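Local coordinates for SalCYP truncation (Salinispora tropica, PDB 7ABB), which is a cytochrome P450-family protein that binds heme c beside a small mixed beta sheet, at residues S10-D14 and F35-R39; E59-S65 and L81-G85; M282-A288 and D301-L307. All blocks are in the same frame, centred on the assembly; numbering follows the deposited sequence.

Contact 1 of 3, residues S10-D14 and F35-R39; sequences SVEFD and FHSSR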
loop_
_atom_site.group_PDB
_atom_site.type_symbol
_atom_site.label_atom_id
_atom_site.label_comp_id
_atom_site.label_asym_id
_atom_site.label_seq_id
_atom_site.Cartn_x
_atom_site.Cartn_y
_atom_site.Cartn_z
ATOM N N SER A 10 -19.938 8.786 -21.823
ATOM C CA SER A 10 -19.121 7.657 -21.384
ATOM C C SER A 10 -17.843 7.575 -22.193
ATOM O O SER A 10 -17.770 8.073 -23.310
ATOM C CB SER A 10 -19.880 6.344 -21.520
ATOM O OG SER A 10 -20.957 6.302 -20.607
ATOM N N VAL A 11 -16.828 6.941 -21.623
ATOM C CA VAL A 11 -15.578 6.699 -22.325
ATOM C C VAL A 11 -15.193 5.238 -22.151
ATOM O O VAL A 11 -15.543 4.593 -21.158
ATOM C CB VAL A 11 -14.452 7.627 -21.831
ATOM C CG1 VAL A 11 -14.709 9.048 -22.297
ATOM C CG2 VAL A 11 -14.327 7.571 -20.323
ATOM N N GLU A 12 -14.470 4.712 -23.140
ATOM C CA GLU A 12 -13.986 3.335 -23.077
ATOM C C GLU A 12 -12.683 3.354 -22.289
ATOM O O GLU A 12 -11.591 3.393 -22.844
ATOM C CB GLU A 12 -13.800 2.767 -24.480
ATOM C CG GLU A 12 -13.579 1.254 -24.540
ATOM C CD GLU A 12 -14.845 0.454 -24.276
ATOM O OE1 GLU A 12 -15.948 1.032 -24.358
ATOM O OE2 GLU A 12 -14.733 -0.757 -23.986
ATOM N N PHE A 13 -12.812 3.341 -20.964
ATOM C CA PHE A 13 -11.679 3.496 -20.054
ATOM C C PHE A 13 -11.388 2.195 -19.324
ATOM O O PHE A 13 -12.282 1.607 -18.706
ATOM C CB PHE A 13 -11.952 4.602 -19.032
ATOM C CG PHE A 13 -10.874 4.757 -17.985
ATOM C CD1 PHE A 13 -9.670 5.348 -18.296
ATOM C CD2 PHE A 13 -11.088 4.333 -16.681
ATOM C CE1 PHE A 13 -8.693 5.502 -17.338
ATOM C CE2 PHE A 13 -10.124 4.508 -15.707
ATOM C CZ PHE A 13 -8.914 5.079 -16.042
ATOM N N ASP A 14 -10.126 1.777 -19.366
ATOM C CA ASP A 14 -9.651 0.573 -18.697
ATOM C C ASP A 14 -9.130 0.951 -17.313
ATOM O O ASP A 14 -8.220 1.776 -17.199
ATOM C CB ASP A 14 -8.547 -0.057 -19.549
ATOM C CG ASP A 14 -7.943 -1.318 -18.936
ATOM O OD1 ASP A 14 -8.125 -1.591 -17.734
ATOM O OD2 ASP A 14 -7.259 -2.041 -19.691
ATOM N N PHE A 35 -16.402 10.582 -13.992
ATOM C CA PHE A 35 -16.633 10.158 -15.361
ATOM C C PHE A 35 -17.082 8.711 -15.356
ATOM O O PHE A 35 -16.911 7.987 -14.371
ATOM C CB PHE A 35 -15.406 10.370 -16.272
ATOM C CG PHE A 35 -14.203 9.505 -15.963
ATOM C CD1 PHE A 35 -14.060 8.257 -16.553
ATOM C CD2 PHE A 35 -13.175 9.991 -15.179
ATOM C CE1 PHE A 35 -12.933 7.483 -16.312
ATOM C CE2 PHE A 35 -12.037 9.225 -14.929
ATOM C CZ PHE A 35 -11.914 7.970 -15.511
ATOM N N HIS A 36 -17.714 8.318 -16.453
ATOM C CA HIS A 36 -18.307 6.997 -16.603
ATOM C C HIS A 36 -17.567 6.226 -17.686
ATOM O O HIS A 36 -17.306 6.758 -18.778
ATOM C CB HIS A 36 -19.792 7.078 -16.955
ATOM C CG HIS A 36 -20.470 5.747 -16.961
ATOM N ND1 HIS A 36 -20.747 5.047 -18.119
ATOM C CD2 HIS A 36 -20.872 4.955 -15.937
ATOM C CE1 HIS A 36 -21.329 3.899 -17.803
ATOM N NE2 HIS A 36 -21.412 3.820 -16.488
ATOM N N SER A 37 -17.236 4.980 -17.387
ATOM C CA SER A 37 -16.606 4.091 -18.347
ATOM C C SER A 37 -17.608 3.067 -18.852
ATOM O O SER A 37 -18.302 2.415 -18.059
ATOM C CB SER A 37 -15.420 3.359 -17.736
ATOM O OG SER A 37 -14.864 2.483 -18.715
ATOM N N SER A 38 -17.651 2.902 -20.168
ATOM C CA SER A 38 -18.498 1.904 -20.799
ATOM C C SER A 38 -17.790 0.575 -20.975
ATOM O O SER A 38 -18.372 -0.360 -21.525
ATOM C CB SER A 38 -18.972 2.415 -22.159
ATOM O OG SER A 38 -17.864 2.844 -22.935
ATOM N N ARG A 39 -16.556 0.460 -20.512
ATOM C CA ARG A 39 -15.777 -0.743 -20.751
ATOM C C ARG A 39 -16.212 -1.879 -19.829
ATOM O O ARG A 39 -16.470 -1.676 -18.639
ATOM C CB ARG A 39 -14.291 -0.446 -20.562
ATOM C CG ARG A 39 -13.383 -1.498 -21.133
ATOM C CD ARG A 39 -11.988 -0.956 -21.320
ATOM N NE ARG A 39 -11.110 -1.951 -21.925
ATOM C CZ ARG A 39 -10.516 -2.930 -21.253
ATOM N NH1 ARG A 39 -10.700 -3.052 -19.943
ATOM N NH2 ARG A 39 -9.735 -3.788 -21.895
#

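Contact 2 of 3, residues E59-S65 and L81-G85; sequences EDTFSVS and LTIQG. With HEC (heme c), chain B.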
loop_
_atom_site.group_PDB
_atom_site.type_symbol
_atom_site.label_atom_id
_atom_site.label_comp_id
_atom_site.label_asym_id
_atom_site.label_seq_id
_atom_site.Cartn_x
_atom_site.Cartn_y
_atom_site.Cartn_z
ATOM N N GLU A 59 -20.504 3.709 3.933
ATOM C CA GLU A 59 -20.641 2.334 3.470
ATOM C C GLU A 59 -22.092 1.915 3.241
ATOM O O GLU A 59 -22.324 0.920 2.554
ATOM C CB GLU A 59 -20.002 1.377 4.473
ATOM C CG GLU A 59 -18.539 1.602 4.603
ATOM C CD GLU A 59 -17.866 0.574 5.471
ATOM O OE1 GLU A 59 -18.500 0.054 6.424
ATOM O OE2 GLU A 59 -16.690 0.300 5.184
ATOM N N ASP A 60 -23.071 2.651 3.764
ATOM C CA ASP A 60 -24.459 2.301 3.468
ATOM C C ASP A 60 -24.823 2.673 2.035
ATOM O O ASP A 60 -25.764 2.112 1.465
ATOM C CB ASP A 60 -25.414 2.991 4.444
ATOM C CG ASP A 60 -25.249 2.523 5.886
ATOM O OD1 ASP A 60 -24.665 1.435 6.140
ATOM O OD2 ASP A 60 -25.746 3.250 6.770
ATOM N N THR A 61 -24.107 3.629 1.442
ATOM C CA THR A 61 -24.318 3.995 0.048
ATOM C C THR A 61 -23.321 3.308 -0.876
ATOM O O THR A 61 -23.680 2.936 -2.005
ATOM C CB THR A 61 -24.178 5.518 -0.117
ATOM O OG1 THR A 61 -25.161 6.181 0.679
ATOM C CG2 THR A 61 -24.300 5.968 -1.574
ATOM N N PHE A 62 -22.082 3.153 -0.414
ATOM C CA PHE A 62 -20.973 2.579 -1.175
ATOM C C PHE A 62 -20.489 1.325 -0.439
ATOM O O PHE A 62 -19.612 1.407 0.421
ATOM C CB PHE A 62 -19.844 3.596 -1.328
ATOM C CG PHE A 62 -20.218 4.809 -2.137
ATOM C CD1 PHE A 62 -20.130 4.779 -3.509
ATOM C CD2 PHE A 62 -20.645 5.969 -1.514
ATOM C CE1 PHE A 62 -20.442 5.911 -4.259
ATOM C CE2 PHE A 62 -20.964 7.104 -2.270
ATOM C CZ PHE A 62 -20.865 7.055 -3.630
ATOM N N SER A 63 -21.058 0.179 -0.800
ATOM C CA SER A 63 -20.828 -1.079 -0.100
ATOM C C SER A 63 -19.522 -1.739 -0.535
ATOM O O SER A 63 -19.104 -1.635 -1.693
ATOM C CB SER A 63 -21.988 -2.017 -0.385
ATOM O OG SER A 63 -21.745 -3.278 0.214
ATOM N N VAL A 64 -18.881 -2.433 0.412
ATOM C CA VAL A 64 -17.743 -3.301 0.081
ATOM C C VAL A 64 -18.181 -4.733 -0.195
ATOM O O VAL A 64 -17.389 -5.524 -0.728
ATOM C CB VAL A 64 -16.664 -3.348 1.185
ATOM C CG1 VAL A 64 -16.159 -1.940 1.542
ATOM C CG2 VAL A 64 -17.150 -4.080 2.423
ATOM N N SER A 65 -19.394 -5.106 0.190
ATOM C CA SER A 65 -19.858 -6.479 0.013
ATOM C C SER A 65 -20.166 -6.775 -1.451
ATOM O O SER A 65 -21.142 -6.271 -2.005
ATOM C CB SER A 65 -21.096 -6.735 0.875
ATOM O OG SER A 65 -20.762 -6.735 2.254
ATOM N N LEU A 81 -11.068 -7.096 4.510
ATOM C CA LEU A 81 -11.245 -6.154 3.408
ATOM C C LEU A 81 -12.688 -6.107 2.895
ATOM O O LEU A 81 -13.196 -5.029 2.553
ATOM C CB LEU A 81 -10.278 -6.538 2.290
ATOM C CG LEU A 81 -10.023 -5.581 1.127
ATOM C CD1 LEU A 81 -9.522 -4.211 1.586
ATOM C CD2 LEU A 81 -9.020 -6.235 0.190
ATOM N N THR A 82 -13.357 -7.256 2.810
ATOM C CA THR A 82 -14.651 -7.362 2.142
ATOM C C THR A 82 -15.804 -7.564 3.112
ATOM O O THR A 82 -16.910 -7.920 2.685
ATOM C CB THR A 82 -14.637 -8.502 1.123
ATOM O OG1 THR A 82 -14.562 -9.759 1.800
ATOM C CG2 THR A 82 -13.454 -8.368 0.190
ATOM N N ILE A 83 -15.586 -7.355 4.398
ATOM C CA ILE A 83 -16.679 -7.422 5.358
ATOM C C ILE A 83 -16.941 -6.014 5.866
ATOM O O ILE A 83 -16.057 -5.158 5.876
ATOM C CB ILE A 83 -16.386 -8.399 6.511
ATOM C CG1 ILE A 83 -15.086 -8.021 7.191
ATOM C CG2 ILE A 83 -16.304 -9.824 5.980
ATOM C CD1 ILE A 83 -14.816 -8.790 8.448
ATOM N N GLN A 84 -18.187 -5.751 6.240
ATOM C CA GLN A 84 -18.502 -4.432 6.763
ATOM C C GLN A 84 -19.540 -4.585 7.852
ATOM O O GLN A 84 -20.137 -5.648 8.028
ATOM C CB GLN A 84 -18.968 -3.445 5.662
ATOM C CG GLN A 84 -20.335 -3.716 5.043
ATOM C CD GLN A 84 -20.727 -2.687 3.952
ATOM O OE1 GLN A 84 -20.006 -2.474 2.985
ATOM N NE2 GLN A 84 -21.886 -2.053 4.140
ATOM N N GLY A 85 -19.719 -3.515 8.600
ATOM C CA GLY A 85 -20.655 -3.502 9.698
ATOM C C GLY A 85 -19.988 -3.912 10.995
ATOM O O GLY A 85 -18.767 -3.847 11.155
HETATM FE FE HEC B . -2.904 -1.164 3.407
HETATM C CHA HEC B . -6.335 -1.429 3.419
HETATM C CHB HEC B . -3.177 1.395 1.146
HETATM C CHC HEC B . 0.511 -0.856 3.409
HETATM C CHD HEC B . -2.628 -3.939 5.360
HETATM N NA HEC B . -4.431 -0.236 2.472
HETATM C C1A HEC B . -5.800 -0.448 2.638
HETATM C C2A HEC B . -6.581 0.491 1.859
HETATM C C3A HEC B . -5.678 1.275 1.244
HETATM C C4A HEC B . -4.353 0.838 1.607
HETATM C CMA HEC B . -5.945 2.436 0.269
HETATM C CAA HEC B . -8.147 0.594 1.797
HETATM C CBA HEC B . -8.784 -0.288 0.730
HETATM C CGA HEC B . -10.287 -0.073 0.717
HETATM O O1A HEC B . -10.927 -0.838 -0.041
HETATM O O2A HEC B . -10.774 0.833 1.444
HETATM N NB HEC B . -1.587 -0.008 2.424
HETATM C C1B HEC B . -1.898 1.028 1.563
HETATM C C2B HEC B . -0.669 1.667 1.197
HETATM C C3B HEC B . 0.343 1.059 1.844
HETATM C C4B HEC B . -0.206 -0.012 2.601
HETATM C CMB HEC B . -0.656 2.878 0.243
HETATM C CAB HEC B . 1.836 1.261 1.850
HETATM C CBB HEC B . 2.337 2.552 1.288
HETATM N NC HEC B . -1.363 -2.228 4.208
HETATM C C1C HEC B . -0.037 -1.867 4.159
HETATM C C2C HEC B . 0.720 -2.749 5.007
HETATM C C3C HEC B . -0.139 -3.624 5.576
HETATM C C4C HEC B . -1.449 -3.308 5.057
HETATM C CMC HEC B . 2.232 -2.637 5.211
HETATM C CAC HEC B . 0.101 -4.802 6.534
HETATM C CBC HEC B . 1.388 -4.855 7.357
HETATM N ND HEC B . -4.225 -2.435 4.196
HETATM C C1D HEC B . -3.868 -3.527 4.989
HETATM C C2D HEC B . -5.068 -4.181 5.403
HETATM C C3D HEC B . -6.220 -3.440 4.821
HETATM C C4D HEC B . -5.604 -2.348 4.099
HETATM C CMD HEC B . -5.133 -5.439 6.278
HETATM C CAD HEC B . -7.721 -3.748 4.964
HETATM C CBD HEC B . -8.240 -2.961 6.142
HETATM C CGD HEC B . -9.739 -3.144 6.270
HETATM O O1D HEC B . -10.296 -2.810 7.337
HETATM O O2D HEC B . -10.346 -3.626 5.292
HETATM O O HOH W 1 -24.253 -1.191 2.372
HETATM O O HOH W 2 -17.261 -1.577 8.048
#

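Contact 3 of 3, residues M282-A288 and D301-L307; sequences MYPGRLA and DTVLLPL. With HEC (heme c), chain B.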
loop_
_atom_site.group_PDB
_atom_site.type_symbol
_atom_site.label_atom_id
_atom_site.label_comp_id
_atom_site.label_asym_id
_atom_site.label_seq_id
_atom_site.Cartn_x
_atom_site.Cartn_y
_atom_site.Cartn_z
ATOM N N MET A 282 -3.679 3.254 -5.967
ATOM C CA MET A 282 -4.777 2.311 -5.787
ATOM C C MET A 282 -6.104 2.929 -6.199
ATOM O O MET A 282 -6.294 4.143 -6.188
ATOM C CB MET A 282 -4.873 1.848 -4.336
ATOM C CG MET A 282 -3.712 0.998 -3.943
ATOM S SD MET A 282 -3.615 0.677 -2.165
ATOM C CE MET A 282 -5.113 -0.239 -1.900
ATOM N N TYR A 283 -7.048 2.056 -6.525
ATOM C CA TYR A 283 -8.393 2.478 -6.921
ATOM C C TYR A 283 -9.411 1.535 -6.305
ATOM O O TYR A 283 -10.049 0.740 -6.999
ATOM C CB TYR A 283 -8.521 2.539 -8.445
ATOM C CG TYR A 283 -7.849 1.443 -9.214
ATOM C CD1 TYR A 283 -6.507 1.534 -9.554
ATOM C CD2 TYR A 283 -8.553 0.324 -9.638
ATOM C CE1 TYR A 283 -5.884 0.537 -10.270
ATOM C CE2 TYR A 283 -7.922 -0.692 -10.358
ATOM C CZ TYR A 283 -6.591 -0.572 -10.669
ATOM O OH TYR A 283 -5.943 -1.553 -11.383
ATOM N N PRO A 284 -9.591 1.612 -4.993
ATOM C CA PRO A 284 -10.592 0.756 -4.341
ATOM C C PRO A 284 -11.960 0.916 -4.986
ATOM O O PRO A 284 -12.362 2.011 -5.385
ATOM C CB PRO A 284 -10.587 1.251 -2.893
ATOM C CG PRO A 284 -9.229 1.807 -2.692
ATOM C CD PRO A 284 -8.891 2.461 -4.017
ATOM N N GLY A 285 -12.677 -0.198 -5.069
ATOM C CA GLY A 285 -14.008 -0.237 -5.641
ATOM C C GLY A 285 -15.074 -0.394 -4.577
ATOM O O GLY A 285 -14.826 -0.914 -3.497
ATOM N N ARG A 286 -16.256 0.119 -4.901
ATOM C CA ARG A 286 -17.448 -0.033 -4.075
ATOM C C ARG A 286 -18.649 -0.292 -4.973
ATOM O O ARG A 286 -18.660 0.047 -6.159
ATOM C CB ARG A 286 -17.700 1.228 -3.242
ATOM C CG ARG A 286 -16.565 1.614 -2.290
ATOM C CD ARG A 286 -16.424 0.630 -1.211
ATOM N NE ARG A 286 -15.574 1.033 -0.088
ATOM C CZ ARG A 286 -14.284 0.715 0.044
ATOM N NH1 ARG A 286 -13.669 0.039 -0.914
ATOM N NH2 ARG A 286 -13.643 1.049 1.159
ATOM N N LEU A 287 -19.710 -0.812 -4.361
ATOM C CA LEU A 287 -20.982 -1.039 -5.029
ATOM C C LEU A 287 -22.014 -0.006 -4.555
ATOM O O LEU A 287 -22.318 0.064 -3.362
ATOM C CB LEU A 287 -21.467 -2.457 -4.748
ATOM C CG LEU A 287 -22.838 -2.804 -5.310
ATOM C CD1 LEU A 287 -22.813 -2.709 -6.829
ATOM C CD2 LEU A 287 -23.246 -4.197 -4.846
ATOM N N ALA A 288 -22.562 0.777 -5.482
ATOM C CA ALA A 288 -23.581 1.757 -5.115
ATOM C C ALA A 288 -24.872 1.045 -4.728
ATOM O O ALA A 288 -25.368 0.187 -5.464
ATOM C CB ALA A 288 -23.848 2.723 -6.272
ATOM N N ASP A 301 -24.415 0.064 -9.661
ATOM C CA ASP A 301 -23.198 0.493 -10.332
ATOM C C ASP A 301 -21.979 0.203 -9.477
ATOM O O ASP A 301 -21.971 0.428 -8.258
ATOM C CB ASP A 301 -23.226 1.994 -10.617
ATOM C CG ASP A 301 -24.132 2.376 -11.785
ATOM O OD1 ASP A 301 -24.430 1.514 -12.640
ATOM O OD2 ASP A 301 -24.551 3.555 -11.850
ATOM N N THR A 302 -20.919 -0.245 -10.138
ATOM C CA THR A 302 -19.592 -0.234 -9.542
ATOM C C THR A 302 -19.032 1.177 -9.606
ATOM O O THR A 302 -19.188 1.863 -10.624
ATOM C CB THR A 302 -18.690 -1.210 -10.283
ATOM O OG1 THR A 302 -19.207 -2.537 -10.117
ATOM C CG2 THR A 302 -17.256 -1.149 -9.780
ATOM N N VAL A 303 -18.432 1.618 -8.504
ATOM C CA VAL A 303 -17.830 2.941 -8.402
ATOM C C VAL A 303 -16.389 2.780 -7.942
ATOM O O VAL A 303 -16.130 2.175 -6.907
ATOM C CB VAL A 303 -18.599 3.842 -7.420
ATOM C CG1 VAL A 303 -18.007 5.230 -7.380
ATOM C CG2 VAL A 303 -20.061 3.927 -7.815
ATOM N N LEU A 304 -15.459 3.361 -8.686
ATOM C CA LEU A 304 -14.055 3.343 -8.298
ATOM C C LEU A 304 -13.662 4.643 -7.609
ATOM O O LEU A 304 -14.137 5.731 -7.964
ATOM C CB LEU A 304 -13.146 3.116 -9.507
ATOM C CG LEU A 304 -13.385 1.851 -10.324
ATOM C CD1 LEU A 304 -12.230 1.652 -11.292
ATOM C CD2 LEU A 304 -13.570 0.641 -9.420
ATOM N N LEU A 305 -12.728 4.522 -6.661
ATOM C CA LEU A 305 -12.279 5.608 -5.794
ATOM C C LEU A 305 -10.772 5.793 -5.973
ATOM O O LEU A 305 -9.986 5.490 -5.063
ATOM C CB LEU A 305 -12.633 5.308 -4.338
ATOM C CG LEU A 305 -14.120 5.010 -4.067
ATOM C CD1 LEU A 305 -14.334 4.781 -2.565
ATOM C CD2 LEU A 305 -14.980 6.106 -4.560
ATOM N N PRO A 306 -10.325 6.289 -7.133
ATOM C CA PRO A 306 -8.871 6.325 -7.395
ATOM C C PRO A 306 -8.160 7.359 -6.531
ATOM O O PRO A 306 -8.447 8.560 -6.595
ATOM C CB PRO A 306 -8.785 6.674 -8.886
ATOM C CG PRO A 306 -10.091 7.384 -9.166
ATOM C CD PRO A 306 -11.098 6.666 -8.331
ATOM N N LEU A 307 -7.179 6.889 -5.756
ATOM C CA LEU A 307 -6.395 7.795 -4.935
ATOM C C LEU A 307 -5.543 8.734 -5.797
ATOM O O LEU A 307 -5.188 9.828 -5.346
ATOM C CB LEU A 307 -5.510 6.980 -3.979
ATOM C CG LEU A 307 -6.274 5.975 -3.097
ATOM C CD1 LEU A 307 -5.289 5.327 -2.128
ATOM C CD2 LEU A 307 -7.420 6.661 -2.357
HETATM FE FE HEC B . -2.904 -1.164 3.407
HETATM C CHA HEC B . -6.335 -1.429 3.419
HETATM C CHB HEC B . -3.177 1.395 1.146
HETATM C CHC HEC B . 0.511 -0.856 3.409
HETATM C CHD HEC B . -2.628 -3.939 5.360
HETATM N NA HEC B . -4.431 -0.236 2.472
HETATM C C1A HEC B . -5.800 -0.448 2.638
HETATM C C2A HEC B . -6.581 0.491 1.859
HETATM C C3A HEC B . -5.678 1.275 1.244
HETATM C C4A HEC B . -4.353 0.838 1.607
HETATM C CMA HEC B . -5.945 2.436 0.269
HETATM C CAA HEC B . -8.147 0.594 1.797
HETATM C CBA HEC B . -8.784 -0.288 0.730
HETATM C CGA HEC B . -10.287 -0.073 0.717
HETATM O O1A HEC B . -10.927 -0.838 -0.041
HETATM O O2A HEC B . -10.774 0.833 1.444
HETATM N NB HEC B . -1.587 -0.008 2.424
HETATM C C1B HEC B . -1.898 1.028 1.563
HETATM C C2B HEC B . -0.669 1.667 1.197
HETATM C C3B HEC B . 0.343 1.059 1.844
HETATM C C4B HEC B . -0.206 -0.012 2.601
HETATM C CMB HEC B . -0.656 2.878 0.243
HETATM C CAB HEC B . 1.836 1.261 1.850
HETATM C CBB HEC B . 2.337 2.552 1.288
HETATM N NC HEC B . -1.363 -2.228 4.208
HETATM C C1C HEC B . -0.037 -1.867 4.159
HETATM C C2C HEC B . 0.720 -2.749 5.007
HETATM C C3C HEC B . -0.139 -3.624 5.576
HETATM C C4C HEC B . -1.449 -3.308 5.057
HETATM C CMC HEC B . 2.232 -2.637 5.211
HETATM C CAC HEC B . 0.101 -4.802 6.534
HETATM C CBC HEC B . 1.388 -4.855 7.357
HETATM N ND HEC B . -4.225 -2.435 4.196
HETATM C C1D HEC B . -3.868 -3.527 4.989
HETATM C C2D HEC B . -5.068 -4.181 5.403
HETATM C C3D HEC B . -6.220 -3.440 4.821
HETATM C C4D HEC B . -5.604 -2.348 4.099
HETATM C CMD HEC B . -5.133 -5.439 6.278
HETATM C CAD HEC B . -7.721 -3.748 4.964
HETATM C CBD HEC B . -8.240 -2.961 6.142
HETATM C CGD HEC B . -9.739 -3.144 6.270
HETATM O O1D HEC B . -10.296 -2.810 7.337
HETATM O O2D HEC B . -10.346 -3.626 5.292
#

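Contact 1 of 3, residues S10-D14 and F35-R39
V11 lies beside S37 in a single beta bridge that ties the N-terminal segment to strand 34-37. Two backbone bonds flank it. V11 N gives its proton to H36 O at 2.9 Å, and S38 N reaches V11 O. Serine hydroxyls add to this frame. S37 OG donates to F13 O over 2.7 Å, in the carbonyl plane and on a lone pair. It also accepts from R39 N, which closes an ST turn. S10 OG meets H36 ND1 at the imidazole edge, 2.8 Å away. S38 OG donates to E12 OE1 on the anti side, well out of the carboxylate plane.

The aromatic part is an edge-to-face pair. F35 turns its CE1 and CZ edge onto one face of F13, with planes 89° apart and centroids 5.1 Å apart. With CG anti to the backbone N (chi1 176°), the F13 ring presents that face to the F35 edge. V11 CG2 touches F35 CD1 at 3.8 Å. Helix 19-29 packs against both rings.

Charge works at the outer end. The D14 carboxylate stacks over one face of the R39 guanidinium, planes 7° apart, and D14 OD2 lies 3.6 Å from R39 NH1. No N-H points at it, and D14 OD1 is bonded to F16 N. The salt bridge is thus probably electrostatic and not directional, while the directional hold comes from the backbone and the serines.

Contact 2 of 3, residues E59-S65 and L81-G85
Q84 reaches across to V64 and E59 with an extended side chain. Its CB touches E59 OE1 at 3.6 Å and also meets V64 CG2. CG lies between the backbone N and the carbonyl carbon (chi1 70°), and from there the chain runs straight on past V64. CG comes near V64 CG2 and S65 OG. The amide then spreads its two ends. Q84 OE1 takes the proton of V64 N at 2.8 Å, nearly along the C=O axis and almost straight at 168°. Q84 OE1 also lies 3.3 Å from V64 CG2. S63 OG is 3.4 Å from Q84 OE1, a weak and unsettled bond. NE2 donates weakly to E59 O, and a water donates to that carbonyl and accepts weakly from NE2.

A second water links E59 OE1 with G85 N at the N-cap of helix 86-95. E59 OE2 has a weak bond to H340. L81 CA lies 3.3 Å from O2D of the heme c.

The contact ties edge strand 62-63 to the loop before helix 86-95, beside the heme c pocket. One amide serves two backbone groups. The strong bond to V64, together with the weak one to E59, probably sets which way round the amide lies.

Contact 3 of 3, residues M282-A288 and D301-L307
R286 and V303 form the hydrogen-bonded pair at the middle of a short antiparallel ladder, within the small mixed sheet of the cytochrome P450 fold. Their backbones bond both ways, R286 N to V303 O at 2.9 Å and V303 N to R286 O at 2.8 Å. G285 with L304 and L287 with T302 are the non-hydrogen-bonded pairs on either side. A288 N donates to D301 O at one end. L305 N reaches P284 O and L307 N reaches M282 O, so backbone bonding runs past the strands to the first residue of helix 307-310.

The tight part is the face bearing R286 and V303, together with the end near the heme c. R286 CG packs across L305 CD1 at 3.9 Å. The R286 chain bends at chi2 (-68°), and its guanidinium meets a heme propionate edge-on, a pairing familiar in this family. R286 NH1 bonds heme c O1A at 3.0 Å, and R286 NH2 bonds heme c O2A at 2.9 Å. NH1 also donates to G285 O, which helps fix the plane of the group. The paired charges would probably stabilise the ionised propionate. M282 SD lies 3.4 Å from heme CHB, and L307 CD1 meets the methyl CMA.

The looser side holds exposed G285 and partly exposed L287 and T302. L287 CD1 leans over D301 O. L304 shares this face but is buried against F15, and its CD2 packs on G285 CA at 3.9 Å.

Strand 43-46 runs beside 302-304, with W44 and L46 bonded to its backbone, and strand 62-63 lies beside 285-288. F62 touches R286 and V303. From helix 49-56, F56 touches P284, R286 and L305, and A55 touches L305.

How the contacts relate
From the N terminus, contact 1 closes first: the chain leaves 10-14, passes through helix 19-29 and returns with strand 34-37. Contact 2 then closes a loop, part of which is not modelled, between strand 62-63 and the segment leading to helix 86-95. Contact 3 comes much later and joins 285-288 to 302-304 across a short connection. The three follow in series, and none nests or crosses. All reach one five-stranded sheet, contact 1 at its outer strand 34-37 and contact 2 at its other outer strand, 62-63. Contacts 2 and 3 touch directly, S63 O lying 2.9 Å from L287 N, and both reach the heme c. Contact 1 stays about 5 Å from contact 3 between nearest atoms.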